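Local structure of 5-formyltetrahydrofolate cyclo-ligase family protein (Bacillus anthracis, 2JCB) at residues 81-86 against 112-117; 92-97 against 119-124; 18-23 against 167-172; 134-139 against 173-178. The protein probably catalyses the ATP-dependent cyclisation of 5-formyltetrahydrofolate to 5,10-methenyltetrahydrofolate, a step of folate metabolism, and is seen here with ADP and magnesium bound. All blocks are in the same frame, centred on the assembly; numbering follows the deposited sequence.

Interaction 1 (81-86 against 112-117)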
loop_
_atom_site.group_PDB
_atom_site.type_symbol
_atom_site.label_atom_id
_atom_site.label_comp_id
_atom_site.label_asym_id
_atom_site.label_seq_id
_atom_site.Cartn_x
_atom_site.Cartn_y
_atom_site.Cartn_z
ATOM N N VAL A 81 -4.595 0.354 14.438
ATOM C CA VAL A 81 -4.668 0.245 12.986
ATOM C C VAL A 81 -5.373 1.489 12.432
ATOM O O VAL A 81 -6.444 1.862 12.908
ATOM C CB VAL A 81 -5.469 -1.013 12.548
ATOM C CG1 VAL A 81 -5.702 -0.988 11.080
ATOM C CG2 VAL A 81 -4.707 -2.301 12.848
ATOM N N VAL A 82 -4.726 2.122 11.463
ATOM C CA VAL A 82 -5.295 3.305 10.742
ATOM C C VAL A 82 -5.381 3.055 9.235
ATOM O O VAL A 82 -4.435 2.562 8.606
ATOM C CB VAL A 82 -4.623 4.673 11.101
ATOM C CG1 VAL A 82 -4.677 4.916 12.592
ATOM C CG2 VAL A 82 -3.192 4.748 10.594
ATOM N N VAL A 83 -6.515 3.452 8.642
ATOM C CA VAL A 83 -6.774 3.250 7.204
ATOM C C VAL A 83 -7.216 4.601 6.580
ATOM O O VAL A 83 -7.787 5.444 7.298
ATOM C CB VAL A 83 -7.897 2.199 7.034
ATOM C CG1 VAL A 83 -7.384 0.816 7.488
ATOM C CG2 VAL A 83 -9.126 2.557 7.941
ATOM N N PRO A 84 -6.913 4.813 5.291
ATOM C CA PRO A 84 -7.157 6.156 4.753
ATOM C C PRO A 84 -8.571 6.407 4.241
ATOM O O PRO A 84 -9.197 5.541 3.643
ATOM C CB PRO A 84 -6.172 6.248 3.581
ATOM C CG PRO A 84 -6.021 4.834 3.115
ATOM C CD PRO A 84 -6.264 3.929 4.288
ATOM N N LYS A 85 -9.017 7.640 4.450
ATOM C CA LYS A 85 -10.144 8.209 3.727
ATOM C C LYS A 85 -9.569 9.254 2.759
ATOM O O LYS A 85 -8.950 10.241 3.178
ATOM C CB LYS A 85 -11.174 8.832 4.681
ATOM C CG LYS A 85 -12.379 9.440 3.925
ATOM C CD LYS A 85 -13.590 9.691 4.813
ATOM C CE LYS A 85 -14.785 10.283 4.000
ATOM N NZ LYS A 85 -15.377 9.360 2.942
ATOM N N CYS A 86 -9.824 9.061 1.473
ATOM C CA CYS A 86 -9.288 9.954 0.460
ATOM C C CYS A 86 -10.223 11.104 0.187
ATOM O O CYS A 86 -11.447 10.937 0.105
ATOM C CB CYS A 86 -8.995 9.197 -0.838
ATOM S SG CYS A 86 -7.773 7.921 -0.663
ATOM N N ARG A 112 -13.616 0.639 0.185
ATOM C CA ARG A 112 -14.029 0.750 1.591
ATOM C C ARG A 112 -13.224 1.797 2.319
ATOM O O ARG A 112 -11.990 1.811 2.200
ATOM C CB ARG A 112 -13.924 -0.613 2.307
ATOM C CG ARG A 112 -14.613 -1.687 1.506
ATOM C CD ARG A 112 -15.170 -2.837 2.300
ATOM N NE ARG A 112 -15.903 -2.504 3.534
ATOM C CZ ARG A 112 -17.189 -2.165 3.611
ATOM N NH1 ARG A 112 -17.933 -2.060 2.521
ATOM N NH2 ARG A 112 -17.742 -1.928 4.791
ATOM N N GLU A 113 -13.907 2.649 3.096
ATOM C CA GLU A 113 -13.239 3.715 3.857
ATOM C C GLU A 113 -13.798 3.881 5.267
ATOM O O GLU A 113 -14.950 3.569 5.490
ATOM C CB GLU A 113 -13.332 5.051 3.116
ATOM C CG GLU A 113 -12.492 5.077 1.822
ATOM C CD GLU A 113 -12.454 6.438 1.168
ATOM O OE1 GLU A 113 -13.495 7.145 1.191
ATOM O OE2 GLU A 113 -11.384 6.783 0.618
ATOM N N PRO A 114 -12.989 4.430 6.208
ATOM C CA PRO A 114 -13.452 4.637 7.591
ATOM C C PRO A 114 -14.578 5.666 7.582
ATOM O O PRO A 114 -14.496 6.653 6.846
ATOM C CB PRO A 114 -12.217 5.234 8.290
ATOM C CG PRO A 114 -11.340 5.759 7.192
ATOM C CD PRO A 114 -11.605 4.910 6.006
ATOM N N ILE A 115 -15.597 5.444 8.410
ATOM C CA ILE A 115 -16.723 6.355 8.502
ATOM C C ILE A 115 -16.277 7.526 9.386
ATOM O O ILE A 115 -15.974 7.322 10.565
ATOM C CB ILE A 115 -17.964 5.649 9.132
ATOM C CG1 ILE A 115 -18.356 4.400 8.321
ATOM C CG2 ILE A 115 -19.107 6.639 9.311
ATOM C CD1 ILE A 115 -19.267 3.425 9.058
ATOM N N PRO A 116 -16.163 8.742 8.805
ATOM C CA PRO A 116 -15.687 9.883 9.600
ATOM C C PRO A 116 -16.359 9.989 10.969
ATOM O O PRO A 116 -15.675 10.198 11.962
ATOM C CB PRO A 116 -16.056 11.095 8.740
ATOM C CG PRO A 116 -15.958 10.604 7.366
ATOM C CD PRO A 116 -16.431 9.148 7.410
ATOM N N ALA A 117 -17.687 9.830 11.031
ATOM C CA ALA A 117 -18.422 10.007 12.286
ATOM C C ALA A 117 -18.061 8.972 13.368
ATOM O O ALA A 117 -18.249 9.230 14.560
ATOM C CB ALA A 117 -19.928 10.014 12.021
HETATM O O HOH W 1 -9.646 2.786 3.809
HETATM O O HOH W 2 -15.943 6.969 4.553
#

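Interaction 2 (92-97 against 119-124)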
loop_
_atom_site.group_PDB
_atom_site.type_symbol
_atom_site.label_atom_id
_atom_site.label_comp_id
_atom_site.label_asym_id
_atom_site.label_seq_id
_atom_site.Cartn_x
_atom_site.Cartn_y
_atom_site.Cartn_z
ATOM N N THR A 92 -5.815 14.543 -0.706
ATOM C CA THR A 92 -5.197 14.291 0.582
ATOM C C THR A 92 -5.827 13.032 1.166
ATOM O O THR A 92 -6.875 12.616 0.696
ATOM C CB THR A 92 -5.373 15.502 1.522
ATOM O OG1 THR A 92 -6.762 15.772 1.676
ATOM C CG2 THR A 92 -4.702 16.743 0.929
ATOM N N MET A 93 -5.163 12.419 2.152
ATOM C CA MET A 93 -5.657 11.256 2.886
ATOM C C MET A 93 -5.740 11.528 4.378
ATOM O O MET A 93 -4.839 12.129 4.968
ATOM C CB MET A 93 -4.746 10.053 2.650
ATOM C CG MET A 93 -4.769 9.533 1.234
ATOM S SD MET A 93 -3.906 7.969 1.041
ATOM C CE MET A 93 -2.160 8.434 1.270
ATOM N N SER A 94 -6.823 11.081 4.984
ATOM C CA SER A 94 -6.997 11.185 6.412
ATOM C C SER A 94 -6.885 9.767 6.925
ATOM O O SER A 94 -7.814 8.961 6.755
ATOM C CB SER A 94 -8.378 11.731 6.734
ATOM O OG SER A 94 -8.635 11.759 8.131
ATOM N N PHE A 95 -5.777 9.443 7.584
ATOM C CA PHE A 95 -5.720 8.112 8.179
ATOM C C PHE A 95 -6.527 8.083 9.475
ATOM O O PHE A 95 -6.347 8.927 10.338
ATOM C CB PHE A 95 -4.283 7.685 8.391
ATOM C CG PHE A 95 -3.641 7.290 7.119
ATOM C CD1 PHE A 95 -3.643 5.949 6.762
ATOM C CD2 PHE A 95 -3.070 8.233 6.279
ATOM C CE1 PHE A 95 -3.071 5.517 5.513
ATOM C CE2 PHE A 95 -2.490 7.844 5.029
ATOM C CZ PHE A 95 -2.506 6.484 4.644
ATOM N N ARG A 96 -7.442 7.126 9.571
ATOM C CA ARG A 96 -8.329 7.095 10.721
ATOM C C ARG A 96 -8.344 5.748 11.364
ATOM O O ARG A 96 -8.330 4.734 10.688
ATOM C CB ARG A 96 -9.776 7.505 10.333
ATOM C CG ARG A 96 -9.854 8.742 9.395
ATOM C CD ARG A 96 -11.320 9.037 9.107
ATOM N NE ARG A 96 -11.945 9.697 10.248
ATOM C CZ ARG A 96 -11.927 11.001 10.446
ATOM N NH1 ARG A 96 -11.301 11.806 9.586
ATOM N NH2 ARG A 96 -12.526 11.493 11.495
ATOM N N GLN A 97 -8.375 5.739 12.685
ATOM C CA GLN A 97 -8.303 4.474 13.406
ATOM C C GLN A 97 -9.579 3.640 13.282
ATOM O O GLN A 97 -10.705 4.161 13.443
ATOM C CB GLN A 97 -7.980 4.712 14.882
ATOM C CG GLN A 97 -8.027 3.439 15.683
ATOM C CD GLN A 97 -7.728 3.615 17.166
ATOM O OE1 GLN A 97 -7.840 4.703 17.711
ATOM N NE2 GLN A 97 -7.324 2.525 17.812
ATOM N N THR A 119 -14.866 7.297 13.478
ATOM C CA THR A 119 -13.437 7.016 13.521
ATOM C C THR A 119 -12.653 8.289 13.809
ATOM O O THR A 119 -13.152 9.405 13.544
ATOM C CB THR A 119 -12.963 6.400 12.175
ATOM O OG1 THR A 119 -13.296 7.278 11.086
ATOM C CG2 THR A 119 -13.592 5.007 11.946
ATOM N N GLU A 120 -11.442 8.132 14.361
ATOM C CA GLU A 120 -10.672 9.303 14.785
ATOM C C GLU A 120 -9.459 9.419 13.904
ATOM O O GLU A 120 -8.736 8.435 13.752
ATOM C CB GLU A 120 -10.256 9.189 16.250
ATOM C CG GLU A 120 -11.355 9.574 17.203
ATOM C CD GLU A 120 -11.043 9.234 18.661
ATOM O OE1 GLU A 120 -11.690 9.825 19.548
ATOM O OE2 GLU A 120 -10.164 8.376 18.910
ATOM N N GLU A 121 -9.242 10.607 13.336
ATOM C CA GLU A 121 -8.034 10.875 12.566
ATOM C C GLU A 121 -6.802 10.736 13.448
ATOM O O GLU A 121 -6.799 11.234 14.601
ATOM C CB GLU A 121 -8.036 12.304 12.054
ATOM C CG GLU A 121 -7.033 12.489 10.942
ATOM C CD GLU A 121 -7.181 13.836 10.313
ATOM O OE1 GLU A 121 -6.784 14.849 10.969
ATOM O OE2 GLU A 121 -7.739 13.883 9.191
ATOM N N VAL A 122 -5.759 10.140 12.885
ATOM C CA VAL A 122 -4.455 10.005 13.555
ATOM C C VAL A 122 -3.396 10.767 12.738
ATOM O O VAL A 122 -3.275 10.570 11.532
ATOM C CB VAL A 122 -4.076 8.509 13.777
ATOM C CG1 VAL A 122 -2.713 8.384 14.441
ATOM C CG2 VAL A 122 -5.098 7.841 14.663
ATOM N N ASN A 123 -2.673 11.655 13.416
ATOM C CA ASN A 123 -1.602 12.479 12.825
ATOM C C ASN A 123 -0.482 11.606 12.285
ATOM O O ASN A 123 -0.165 10.592 12.901
ATOM C CB ASN A 123 -1.045 13.410 13.921
ATOM C CG ASN A 123 -0.209 14.565 13.369
ATOM O OD1 ASN A 123 0.864 14.372 12.777
ATOM N ND2 ASN A 123 -0.676 15.780 13.610
ATOM N N ALA A 124 0.090 11.987 11.138
ATOM C CA ALA A 124 1.219 11.261 10.530
ATOM C C ALA A 124 2.399 11.015 11.492
ATOM O O ALA A 124 3.038 9.960 11.427
ATOM C CB ALA A 124 1.705 11.992 9.288
HETATM O O HOH W 3 -3.985 11.347 8.736
HETATM O O HOH W 4 -11.450 5.637 15.827
#

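Interaction 3 (18-23 against 167-172)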
loop_
_atom_site.group_PDB
_atom_site.type_symbol
_atom_site.label_atom_id
_atom_site.label_comp_id
_atom_site.label_asym_id
_atom_site.label_seq_id
_atom_site.Cartn_x
_atom_site.Cartn_y
_atom_site.Cartn_z
ATOM N N LYS A 18 -1.388 -0.633 -16.615
ATOM C CA LYS A 18 -2.290 -1.551 -17.349
ATOM C C LYS A 18 -1.786 -3.016 -17.351
ATOM O O LYS A 18 -2.512 -3.936 -16.940
ATOM C CB LYS A 18 -2.514 -1.025 -18.781
ATOM C CG LYS A 18 -3.647 -1.661 -19.616
ATOM C CD LYS A 18 -3.687 -1.109 -21.064
ATOM C CE LYS A 18 -4.660 -1.886 -21.985
ATOM N NZ LYS A 18 -4.272 -1.884 -23.443
ATOM N N GLN A 19 -0.542 -3.205 -17.776
ATOM C CA GLN A 19 0.061 -4.547 -17.893
ATOM C C GLN A 19 0.116 -5.331 -16.585
ATOM O O GLN A 19 -0.207 -6.523 -16.553
ATOM C CB GLN A 19 1.430 -4.454 -18.614
ATOM C CG GLN A 19 2.436 -5.594 -18.346
ATOM C CD GLN A 19 3.849 -5.247 -18.825
ATOM O OE1 GLN A 19 4.785 -5.076 -18.034
ATOM N NE2 GLN A 19 3.994 -5.131 -20.123
ATOM N N ILE A 20 0.526 -4.677 -15.487
ATOM C CA ILE A 20 0.636 -5.331 -14.200
ATOM C C ILE A 20 -0.739 -5.627 -13.590
ATOM O O ILE A 20 -0.933 -6.692 -13.039
ATOM C CB ILE A 20 1.524 -4.525 -13.207
ATOM C CG1 ILE A 20 2.975 -4.440 -13.657
ATOM C CG2 ILE A 20 1.565 -5.210 -11.910
ATOM C CD1 ILE A 20 3.622 -5.795 -13.716
ATOM N N ILE A 21 -1.677 -4.700 -13.723
ATOM C CA ILE A 21 -3.075 -4.900 -13.291
ATOM C C ILE A 21 -3.741 -6.086 -13.991
ATOM O O ILE A 21 -4.415 -6.886 -13.373
ATOM C CB ILE A 21 -3.903 -3.562 -13.381
ATOM C CG1 ILE A 21 -3.402 -2.611 -12.283
ATOM C CG2 ILE A 21 -5.463 -3.839 -13.226
ATOM C CD1 ILE A 21 -4.001 -1.190 -12.267
ATOM N N GLU A 22 -3.496 -6.206 -15.284
ATOM C CA GLU A 22 -3.980 -7.314 -16.126
ATOM C C GLU A 22 -3.398 -8.623 -15.617
ATOM O O GLU A 22 -4.109 -9.618 -15.487
ATOM C CB GLU A 22 -3.571 -7.097 -17.574
ATOM C CG GLU A 22 -4.021 -8.167 -18.531
ATOM C CD GLU A 22 -3.879 -7.725 -19.981
ATOM O OE1 GLU A 22 -3.052 -6.813 -20.240
ATOM O OE2 GLU A 22 -4.583 -8.279 -20.858
ATOM N N HIS A 23 -2.106 -8.605 -15.302
ATOM C CA HIS A 23 -1.438 -9.772 -14.774
ATOM C C HIS A 23 -2.063 -10.130 -13.411
ATOM O O HIS A 23 -2.364 -11.285 -13.161
ATOM C CB HIS A 23 0.069 -9.519 -14.672
ATOM C CG HIS A 23 0.878 -10.746 -14.385
ATOM N ND1 HIS A 23 0.498 -11.697 -13.459
ATOM C CD2 HIS A 23 2.058 -11.175 -14.898
ATOM C CE1 HIS A 23 1.393 -12.667 -13.432
ATOM N NE2 HIS A 23 2.357 -12.371 -14.286
ATOM N N TYR A 167 3.633 -8.961 -5.094
ATOM C CA TYR A 167 3.988 -10.205 -5.735
ATOM C C TYR A 167 5.249 -9.886 -6.565
ATOM O O TYR A 167 5.459 -8.747 -7.041
ATOM C CB TYR A 167 2.887 -10.628 -6.704
ATOM C CG TYR A 167 1.542 -10.725 -6.067
ATOM C CD1 TYR A 167 1.263 -11.772 -5.182
ATOM C CD2 TYR A 167 0.493 -9.840 -6.410
ATOM C CE1 TYR A 167 0.020 -11.895 -4.613
ATOM C CE2 TYR A 167 -0.793 -9.980 -5.843
ATOM C CZ TYR A 167 -1.006 -11.019 -4.938
ATOM O OH TYR A 167 -2.225 -11.259 -4.282
ATOM N N SER A 168 6.107 -10.886 -6.708
ATOM C CA SER A 168 7.348 -10.669 -7.433
ATOM C C SER A 168 7.164 -10.167 -8.879
ATOM O O SER A 168 8.013 -9.430 -9.376
ATOM C CB SER A 168 8.274 -11.894 -7.333
ATOM O OG SER A 168 7.753 -12.954 -8.057
ATOM N N PHE A 169 6.063 -10.545 -9.539
ATOM C CA PHE A 169 5.760 -10.045 -10.871
ATOM C C PHE A 169 5.398 -8.537 -10.896
ATOM O O PHE A 169 5.301 -7.952 -11.969
ATOM C CB PHE A 169 4.661 -10.876 -11.558
ATOM C CG PHE A 169 3.272 -10.632 -10.997
ATOM C CD1 PHE A 169 2.540 -9.490 -11.375
ATOM C CD2 PHE A 169 2.683 -11.546 -10.107
ATOM C CE1 PHE A 169 1.269 -9.251 -10.910
ATOM C CE2 PHE A 169 1.383 -11.309 -9.616
ATOM C CZ PHE A 169 0.690 -10.135 -10.000
ATOM N N GLN A 170 5.164 -7.929 -9.737
ATOM C CA GLN A 170 4.989 -6.483 -9.678
ATOM C C GLN A 170 6.305 -5.761 -9.690
ATOM O O GLN A 170 6.338 -4.543 -9.879
ATOM C CB GLN A 170 4.237 -6.117 -8.400
ATOM C CG GLN A 170 2.767 -6.494 -8.407
ATOM C CD GLN A 170 2.099 -6.162 -7.071
ATOM O OE1 GLN A 170 1.858 -7.015 -6.240
ATOM N NE2 GLN A 170 1.737 -4.878 -6.913
ATOM N N MET A 171 7.398 -6.508 -9.514
ATOM C CA MET A 171 8.751 -5.932 -9.670
ATOM C C MET A 171 9.139 -5.746 -11.122
ATOM O O MET A 171 9.030 -6.672 -11.965
ATOM C CB MET A 171 9.788 -6.797 -8.929
ATOM C CG MET A 171 9.496 -7.018 -7.457
ATOM S SD MET A 171 9.368 -5.489 -6.496
ATOM C CE MET A 171 10.807 -4.523 -6.998
ATOM N N VAL A 172 9.574 -4.531 -11.456
ATOM C CA VAL A 172 9.984 -4.254 -12.843
ATOM C C VAL A 172 11.366 -3.621 -12.924
ATOM O O VAL A 172 11.884 -3.094 -11.962
ATOM C CB VAL A 172 8.945 -3.416 -13.670
ATOM C CG1 VAL A 172 7.547 -4.063 -13.653
ATOM C CG2 VAL A 172 8.894 -1.980 -13.179
#

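Interaction 4 (134-139 against 173-178)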
loop_
_atom_site.group_PDB
_atom_site.type_symbol
_atom_site.label_atom_id
_atom_site.label_comp_id
_atom_site.label_asym_id
_atom_site.label_seq_id
_atom_site.Cartn_x
_atom_site.Cartn_y
_atom_site.Cartn_z
ATOM N N GLY A 134 0.253 -0.273 -4.095
ATOM C CA GLY A 134 0.911 0.123 -5.314
ATOM C C GLY A 134 0.766 -0.932 -6.335
ATOM O O GLY A 134 0.312 -2.034 -5.985
ATOM N N VAL A 135 1.117 -0.545 -7.556
ATOM C CA VAL A 135 1.021 -1.407 -8.742
ATOM C C VAL A 135 2.389 -2.004 -9.092
ATOM O O VAL A 135 2.518 -3.214 -9.255
ATOM C CB VAL A 135 0.321 -0.721 -9.967
ATOM C CG1 VAL A 135 0.277 -1.660 -11.117
ATOM C CG2 VAL A 135 -1.088 -0.322 -9.575
ATOM N N ALA A 136 3.383 -1.162 -9.344
ATOM C CA ALA A 136 4.677 -1.714 -9.794
ATOM C C ALA A 136 5.811 -1.056 -9.045
ATOM O O ALA A 136 5.678 0.085 -8.568
ATOM C CB ALA A 136 4.857 -1.484 -11.249
ATOM N N TYR A 137 6.930 -1.778 -8.906
ATOM C CA TYR A 137 8.054 -1.245 -8.136
ATOM C C TYR A 137 9.370 -1.610 -8.787
ATOM O O TYR A 137 9.435 -2.579 -9.553
ATOM C CB TYR A 137 8.053 -1.840 -6.725
ATOM C CG TYR A 137 6.754 -1.705 -5.908
ATOM C CD1 TYR A 137 6.579 -0.644 -5.033
ATOM C CD2 TYR A 137 5.730 -2.641 -6.051
ATOM C CE1 TYR A 137 5.350 -0.531 -4.317
ATOM C CE2 TYR A 137 4.534 -2.559 -5.356
ATOM C CZ TYR A 137 4.367 -1.507 -4.477
ATOM O OH TYR A 137 3.155 -1.429 -3.801
ATOM N N THR A 138 10.413 -0.871 -8.443
ATOM C CA THR A 138 11.783 -1.299 -8.804
ATOM C C THR A 138 12.561 -1.677 -7.539
ATOM O O THR A 138 12.104 -1.407 -6.418
ATOM C CB THR A 138 12.553 -0.226 -9.560
ATOM O OG1 THR A 138 12.876 0.840 -8.658
ATOM C CG2 THR A 138 11.714 0.260 -10.711
ATOM N N GLU A 139 13.744 -2.269 -7.761
ATOM C CA GLU A 139 14.701 -2.657 -6.704
ATOM C C GLU A 139 15.067 -1.453 -5.864
ATOM O O GLU A 139 15.368 -1.586 -4.666
ATOM C CB GLU A 139 15.996 -3.251 -7.314
ATOM C CG GLU A 139 16.762 -2.316 -8.286
ATOM C CD GLU A 139 18.243 -2.680 -8.584
ATOM O OE1 GLU A 139 18.671 -3.836 -8.349
ATOM O OE2 GLU A 139 18.974 -1.783 -9.092
ATOM N N GLU A 173 11.960 -3.673 -14.109
ATOM C CA GLU A 173 13.322 -3.223 -14.264
ATOM C C GLU A 173 13.459 -1.710 -14.174
ATOM O O GLU A 173 14.431 -1.186 -13.618
ATOM C CB GLU A 173 13.838 -3.717 -15.599
ATOM C CG GLU A 173 14.252 -5.173 -15.568
ATOM C CD GLU A 173 15.469 -5.375 -14.702
ATOM O OE1 GLU A 173 16.487 -4.694 -14.967
ATOM O OE2 GLU A 173 15.394 -6.181 -13.741
ATOM N N HIS A 174 12.459 -1.011 -14.691
ATOM C CA HIS A 174 12.519 0.440 -14.831
ATOM C C HIS A 174 11.120 1.037 -14.720
ATOM O O HIS A 174 10.151 0.496 -15.272
ATOM C CB HIS A 174 13.188 0.801 -16.183
ATOM C CG HIS A 174 13.087 2.244 -16.561
ATOM N ND1 HIS A 174 11.976 2.777 -17.185
ATOM C CD2 HIS A 174 13.972 3.262 -16.438
ATOM C CE1 HIS A 174 12.179 4.063 -17.421
ATOM N NE2 HIS A 174 13.383 4.383 -16.981
ATOM N N ILE A 175 11.035 2.140 -13.980
ATOM C CA ILE A 175 9.850 2.968 -13.883
ATOM C C ILE A 175 10.291 4.375 -14.233
ATOM O O ILE A 175 11.370 4.802 -13.802
ATOM C CB ILE A 175 9.270 2.908 -12.430
ATOM C CG1 ILE A 175 8.621 1.553 -12.160
ATOM C CG2 ILE A 175 8.267 4.052 -12.184
ATOM C CD1 ILE A 175 8.040 1.477 -10.759
ATOM N N PRO A 176 9.497 5.089 -15.078
ATOM C CA PRO A 176 9.851 6.446 -15.517
ATOM C C PRO A 176 9.449 7.439 -14.427
ATOM O O PRO A 176 8.343 7.991 -14.484
ATOM C CB PRO A 176 8.995 6.651 -16.777
ATOM C CG PRO A 176 7.839 5.665 -16.648
ATOM C CD PRO A 176 8.182 4.641 -15.600
ATOM N N VAL A 177 10.308 7.637 -13.430
ATOM C CA VAL A 177 9.940 8.441 -12.271
ATOM C C VAL A 177 10.004 9.938 -12.546
ATOM O O VAL A 177 10.920 10.428 -13.177
ATOM C CB VAL A 177 10.730 8.078 -10.962
ATOM C CG1 VAL A 177 10.559 6.607 -10.601
ATOM C CG2 VAL A 177 12.171 8.439 -11.061
ATOM N N GLU A 178 8.992 10.643 -12.066
ATOM C CA GLU A 178 8.918 12.078 -12.131
ATOM C C GLU A 178 9.388 12.679 -10.798
ATOM O O GLU A 178 9.498 11.959 -9.797
ATOM C CB GLU A 178 7.487 12.447 -12.467
ATOM C CG GLU A 178 6.953 11.625 -13.626
ATOM C CD GLU A 178 5.580 12.077 -14.132
ATOM O OE1 GLU A 178 5.475 13.173 -14.707
ATOM O OE2 GLU A 178 4.610 11.302 -13.951
#

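Interaction 1 (81-86 against 112-117)
The carboxylate of Glu113 reaches across to the end of strand 80-87 and takes the backbone N-H of Cys86: N to Glu113 OE2 is 2.9 Å and the bond is almost straight (177° at the hydrogen), although the N-H comes down on the carboxylate from well above its plane. The other oxygen, OE1, faces the Lys85 ammonium in a salt bridge that is weak as a hydrogen bond, with Lys85 NZ at 3.4 Å. The lysine chain is extended until its last torsion (chi4 65°), where it bends and turns NZ toward the acid; the two side chains cross at about a right angle. A water links Lys85 NZ to Pro114 O; a second one bridges the carbonyls of Pro84 and Arg112, giving a proton to each.

Strand 80-87 belongs to the large mixed sheet of this Rossmann-like fold, whereas 111-114 pairs with 104-108 in a separate two-stranded hairpin. The short axes lie 106° apart, and side chains and waters do the joining. Pro114 packs against the sheet strand through CD and CG, CD lying 3.4 Å from Pro84 O and 3.9 Å from Val83 CG2. Farther out, the methylenes of Lys85 run across Pro116, with Lys85 CE 3.6 Å from Pro116 CG. Val107 of the partner hairpin strand touches both Lys85 and Glu113.

Interaction 2 (92-97 against 119-124)
Arg96 grips Thr119 side-on with two nitrogens: NE gives to the hydroxyl OG1 at 2.9 Å, and NH2 to the carbonyl O of the same residue at 3.0 Å. Both acceptors lie near the guanidinium plane. A bend at chi3 (77°) turns the group back over the 119-121 backbone, and Glu121 N sits over one of its faces. Thr119 OG1 is also bonded to Ile115 O, which holds it in place for the arginine.

Another side-chain bond across the contact is short: Ser94 OG donates to Glu121 OE2 at 2.5 Å, meeting the lone pair that points away from the second carboxylate oxygen. Arg96 NH1 lies 4.1 Å from Glu121 OE2, but that oxygen is far out of the guanidinium plane, so charge alone acts between them; a weak bond runs from Arg96 NH1 to Ser94 OG.

Between the backbones, Val122 N bonds to Phe95 O at 2.9 Å and Gln97 N to Glu120 O at 2.9 Å. Arg96 and Glu121 form an antiparallel non-hydrogen-bonded pair. One water joins Phe95 N to Val122 O, another Gln97 O to Glu120 N.

The short, weakly bonded strand 120-121 thus lies at the edge of the mixed sheet, beside 92-98, whose other neighbour is 80-87. Phe95 and Val122 both touch Ile127, and the Phe95 ring meets Tyr154 of helix 150-154.

Interaction 3 (18-23 against 167-172)
The imidazole of His23 lies flat on the phenyl ring of Phe169, a face-to-face stack with the centroids 3.9 Å apart and the planes only 7° from parallel. The rings are slightly displaced, so that His23 ND1 stands over the middle of the phenyl ring and Phe169 CD1 over the middle of the imidazole. Phe169 CB also sits over the same imidazole face, adding a CH-pi contact, 4.2 Å from the centroid. One turn earlier on helix 6-26, Ile20 points at the loop. Its CD1 comes to 3.2 Å from Phe169 O, and its CG2 rests against Gln170 CG at 3.9 Å and, more loosely, against the rim of the phenyl ring at CE1. Val172 CG1 meets Ile20 CD1 at 4.3 Å. No hydrogen bond crosses between the segments.

What sets the phenyl ring is its first torsion, chi1 73°, which tucks CG between the backbone N and the carbonyl carbon and so turns the ring to the helix. The backbone beneath it is the 3-10 turn 168-170, tied by Gln170 N to Tyr167 O. Gln170 reinforces that turn with its own amide: OE1 accepts from Tyr167 N at 2.9 Å, while NE2 bonds to Val135 O on the neighbouring segment. Met24 of the same helix packs on Tyr167, Phe169 and Gln170.

This is a helix-to-loop contact, in which the long N-terminal helix 6-26 is laid against the connection between the parallel sheet strands 161-165 and 186-189 of the Rossmann-like domain; the same helix carries Arg10, Lys13 and Arg17 of the ADP pocket closer to its start.

Interaction 4 (134-139 against 173-178)
Ile175 meets Ala136 and Thr138 through an extended side chain: with chi1 -72° its CG1 is swung beside the backbone N, opposite the carbonyl carbon, and chi2 of -179° then carries CD1 straight out to the strand. On the other side, Thr138 takes chi1 71°, which sends OG1 to Glu142 and turns the methyl CG2 to the isoleucine. The contact joins the two-stranded antiparallel hairpin 136-137/143-144 to the irregular loop before strand 186-189. A classic beta bulge marks the hairpin, where Val135 and Ala136 both face Ile144; the loop makes an inverse gamma turn centred on Pro176.

Everything between the two segments is van der Waals packing, with no hydrogen bond. The CD1 tip of Ile175 lies 3.5 Å from Ala136 O and 3.8 Å from Tyr137 CA, with Ala136 CB farther off at 4.4 Å. Thr138 and Ile175 cross at a slant, the threonine methyl resting on the middle of the isoleucine chain. Ile175 also touches Ile144, one of the residues of the ADP pocket, so this apolar cluster backs onto the nucleotide site; the Ile175 side chain is about 7 Å from the magnesium ion.

Farther along the loop, Glu178 forms salt bridges through OE2 with Arg10 and Lys13, and its N bonds to Asp181, a magnesium ligand. At the other end Glu173 O accepts from Arg140 NH1. The nearest approach of the Thr138 side chain is CG2 to Ile175 CG1, 3.7 Å.

The four contacts form two pairs on opposite sides of the chain's centre. Interactions 1 and 2 have centres 7 Å apart and share the sheet: Val83 O bonds to Arg96 N at 2.8 Å, and Lys85 O to Ser94 N at 2.9 Å. Interactions 3 and 4, with centres 11 Å apart, are successive parts of one loop meeting a helix and then a hairpin; Val172 N to Tyr137 O, at 2.7 Å, connects them. About 27 Å separates the centres of interactions 1 and 4. The nucleotide lies nearest interaction 4, about 8 Å from the Ile175 side chain, against about 11 Å from those of Ile20 and Cys86.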